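Local coordinates for varicella-zoster virus protease (Human herpesvirus 3, PDB 1VZV), which probably cleaves the scaffolding assembly protein inside the viral procapsid so that the capsid can mature, acting as a serine protease that is active as a dimer, at residues A[97-102]-A[145-150]. Numbering follows the deposited sequence.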
loop_
_atom_site.group_PDB
_atom_site.type_symbol
_atom_site.label_atom_id
_atom_site.label_comp_id
_atom_site.label_asym_id
_atom_site.label_seq_id
_atom_site.Cartn_x
_atom_site.Cartn_y
_atom_site.Cartn_z
ATOM N N ARG A 97 14.554 -12.819 3.423
ATOM C CA ARG A 97 14.242 -11.430 3.284
ATOM C C ARG A 97 13.145 -11.289 2.230
ATOM O O ARG A 97 12.358 -10.349 2.280
ATOM C CB ARG A 97 15.491 -10.656 2.911
ATOM C CG ARG A 97 16.482 -10.624 4.050
ATOM C CD ARG A 97 17.340 -9.385 4.024
ATOM N NE ARG A 97 18.616 -9.637 3.381
ATOM C CZ ARG A 97 19.792 -9.513 3.995
ATOM N NH1 ARG A 97 19.834 -9.101 5.262
ATOM N NH2 ARG A 97 20.930 -9.778 3.335
ATOM N N ALA A 98 13.054 -12.241 1.304
ATOM C CA ALA A 98 12.012 -12.205 0.280
ATOM C C ALA A 98 10.797 -12.575 1.044
ATOM O O ALA A 98 9.821 -11.858 1.053
ATOM C CB ALA A 98 12.251 -13.257 -0.791
ATOM N N LEU A 99 10.915 -13.690 1.744
ATOM C CA LEU A 99 9.842 -14.225 2.554
ATOM C C LEU A 99 9.278 -13.220 3.539
ATOM O O LEU A 99 8.090 -13.202 3.767
ATOM C CB LEU A 99 10.329 -15.466 3.294
ATOM C CG LEU A 99 9.304 -16.398 3.928
ATOM C CD1 LEU A 99 8.372 -16.939 2.889
ATOM C CD2 LEU A 99 10.040 -17.526 4.561
ATOM N N TYR A 100 10.125 -12.388 4.129
ATOM C CA TYR A 100 9.686 -11.368 5.092
ATOM C C TYR A 100 8.820 -10.301 4.448
ATOM O O TYR A 100 7.906 -9.784 5.089
ATOM C CB TYR A 100 10.888 -10.685 5.766
ATOM C CG TYR A 100 10.483 -9.583 6.702
ATOM C CD1 TYR A 100 10.267 -8.297 6.234
ATOM C CD2 TYR A 100 10.258 -9.840 8.042
ATOM C CE1 TYR A 100 9.831 -7.294 7.076
ATOM C CE2 TYR A 100 9.821 -8.847 8.900
ATOM C CZ TYR A 100 9.608 -7.572 8.409
ATOM O OH TYR A 100 9.171 -6.572 9.252
ATOM N N LEU A 101 9.194 -9.905 3.226
ATOM C CA LEU A 101 8.488 -8.901 2.427
ATOM C C LEU A 101 7.128 -9.408 1.936
ATOM O O LEU A 101 6.116 -8.733 2.089
ATOM C CB LEU A 101 9.326 -8.519 1.203
ATOM C CG LEU A 101 10.271 -7.322 1.154
ATOM C CD1 LEU A 101 9.654 -6.153 1.881
ATOM C CD2 LEU A 101 11.581 -7.661 1.744
ATOM N N VAL A 102 7.127 -10.597 1.335
ATOM C CA VAL A 102 5.922 -11.213 0.786
ATOM C C VAL A 102 4.886 -11.580 1.829
ATOM O O VAL A 102 3.685 -11.530 1.541
ATOM C CB VAL A 102 6.233 -12.450 -0.091
ATOM C CG1 VAL A 102 6.895 -13.498 0.709
ATOM C CG2 VAL A 102 4.975 -13.009 -0.679
ATOM N N TYR A 145 3.788 -18.464 5.113
ATOM C CA TYR A 145 4.760 -18.689 4.040
ATOM C C TYR A 145 6.074 -19.101 4.706
ATOM O O TYR A 145 6.393 -18.595 5.788
ATOM C CB TYR A 145 5.093 -17.378 3.320
ATOM C CG TYR A 145 4.013 -16.679 2.546
ATOM C CD1 TYR A 145 3.030 -15.935 3.187
ATOM C CD2 TYR A 145 4.034 -16.689 1.160
ATOM C CE1 TYR A 145 2.087 -15.213 2.462
ATOM C CE2 TYR A 145 3.106 -15.975 0.421
ATOM C CZ TYR A 145 2.124 -15.234 1.069
ATOM O OH TYR A 145 1.184 -14.550 0.311
ATOM N N ASP A 146 6.834 -19.988 4.065
ATOM C CA ASP A 146 8.152 -20.415 4.574
ATOM C C ASP A 146 8.919 -21.071 3.456
ATOM O O ASP A 146 8.418 -21.124 2.337
ATOM C CB ASP A 146 8.062 -21.389 5.745
ATOM C CG ASP A 146 9.164 -21.172 6.764
ATOM O OD1 ASP A 146 10.273 -20.767 6.401
ATOM O OD2 ASP A 146 8.912 -21.378 7.951
ATOM N N CYS A 147 10.093 -21.622 3.736
ATOM C CA CYS A 147 10.846 -22.236 2.657
ATOM C C CYS A 147 10.936 -23.739 2.614
ATOM O O CYS A 147 11.907 -24.263 2.098
ATOM C CB CYS A 147 12.234 -21.634 2.534
ATOM S SG CYS A 147 12.604 -20.582 3.889
ATOM N N THR A 148 9.931 -24.431 3.130
ATOM C CA THR A 148 9.886 -25.885 3.105
ATOM C C THR A 148 8.437 -26.210 3.418
ATOM O O THR A 148 7.871 -25.644 4.355
ATOM C CB THR A 148 10.694 -26.497 4.230
ATOM O OG1 THR A 148 10.130 -26.071 5.468
ATOM C CG2 THR A 148 12.144 -26.092 4.174
ATOM N N PRO A 149 7.829 -27.158 2.697
ATOM C CA PRO A 149 6.437 -27.491 2.970
ATOM C C PRO A 149 6.110 -27.756 4.437
ATOM O O PRO A 149 5.127 -27.227 4.961
ATOM C CB PRO A 149 6.217 -28.728 2.119
ATOM C CG PRO A 149 7.542 -29.302 2.039
ATOM C CD PRO A 149 8.392 -28.117 1.755
ATOM N N GLU A 150 6.958 -28.514 5.128
ATOM C CA GLU A 150 6.674 -28.835 6.522
ATOM C C GLU A 150 6.769 -27.644 7.454
ATOM O O GLU A 150 6.363 -27.743 8.606
ATOM C CB GLU A 150 7.537 -29.984 7.032
ATOM C CG GLU A 150 8.950 -29.592 7.369
ATOM C CD GLU A 150 9.906 -29.740 6.201
ATOM O OE1 GLU A 150 9.427 -29.941 5.056
ATOM O OE2 GLU A 150 11.143 -29.673 6.444
#
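L99 splits its two methyls over the end of strand 144-146 and the turn that follows. CD1 lies against the first carbon of the Y145 side chain, L99 CD1 to Y145 CB 3.3 Å, while CD2 rests on the backbone of the next residue, L99 CD2 to D146 CA 3.5 Å. C147 SG borders the same methyl, L99 CD2 to C147 SG 4.0 Å. With its CG anti to the backbone N (chi1 -165°), the leucine reaches straight off helix 96-105 to the strand. One turn further along, V102 meets the far part of the Y145 ring at a slant, V102 CG2 to Y145 CE2 3.7 Å. Y145 itself turns CG to the side of its backbone N (chi1 -65°), which sends the ring slanting toward V102, in the general direction of the helix; its OH is hydrogen-bonded to the carbonyl of L106, past the helix end. C147 N donates to D146 OD1 at 2.8 Å, on the anti side and 21° out of the carboxylate plane, which helps fix the carboxylate's rotation, with L99 CD2 3.7 Å from D146 OD1. Backbone hydrogen bonds between D146 and Y4 tie this edge strand to strand 3-8, whose L3 also touches L99 and V102. The contact is therefore apolar packing of a helix on the sheet edge of the assemblin fold; the Y145 hydroxyl and D146 OD1 bond to L106 O and C147 N instead.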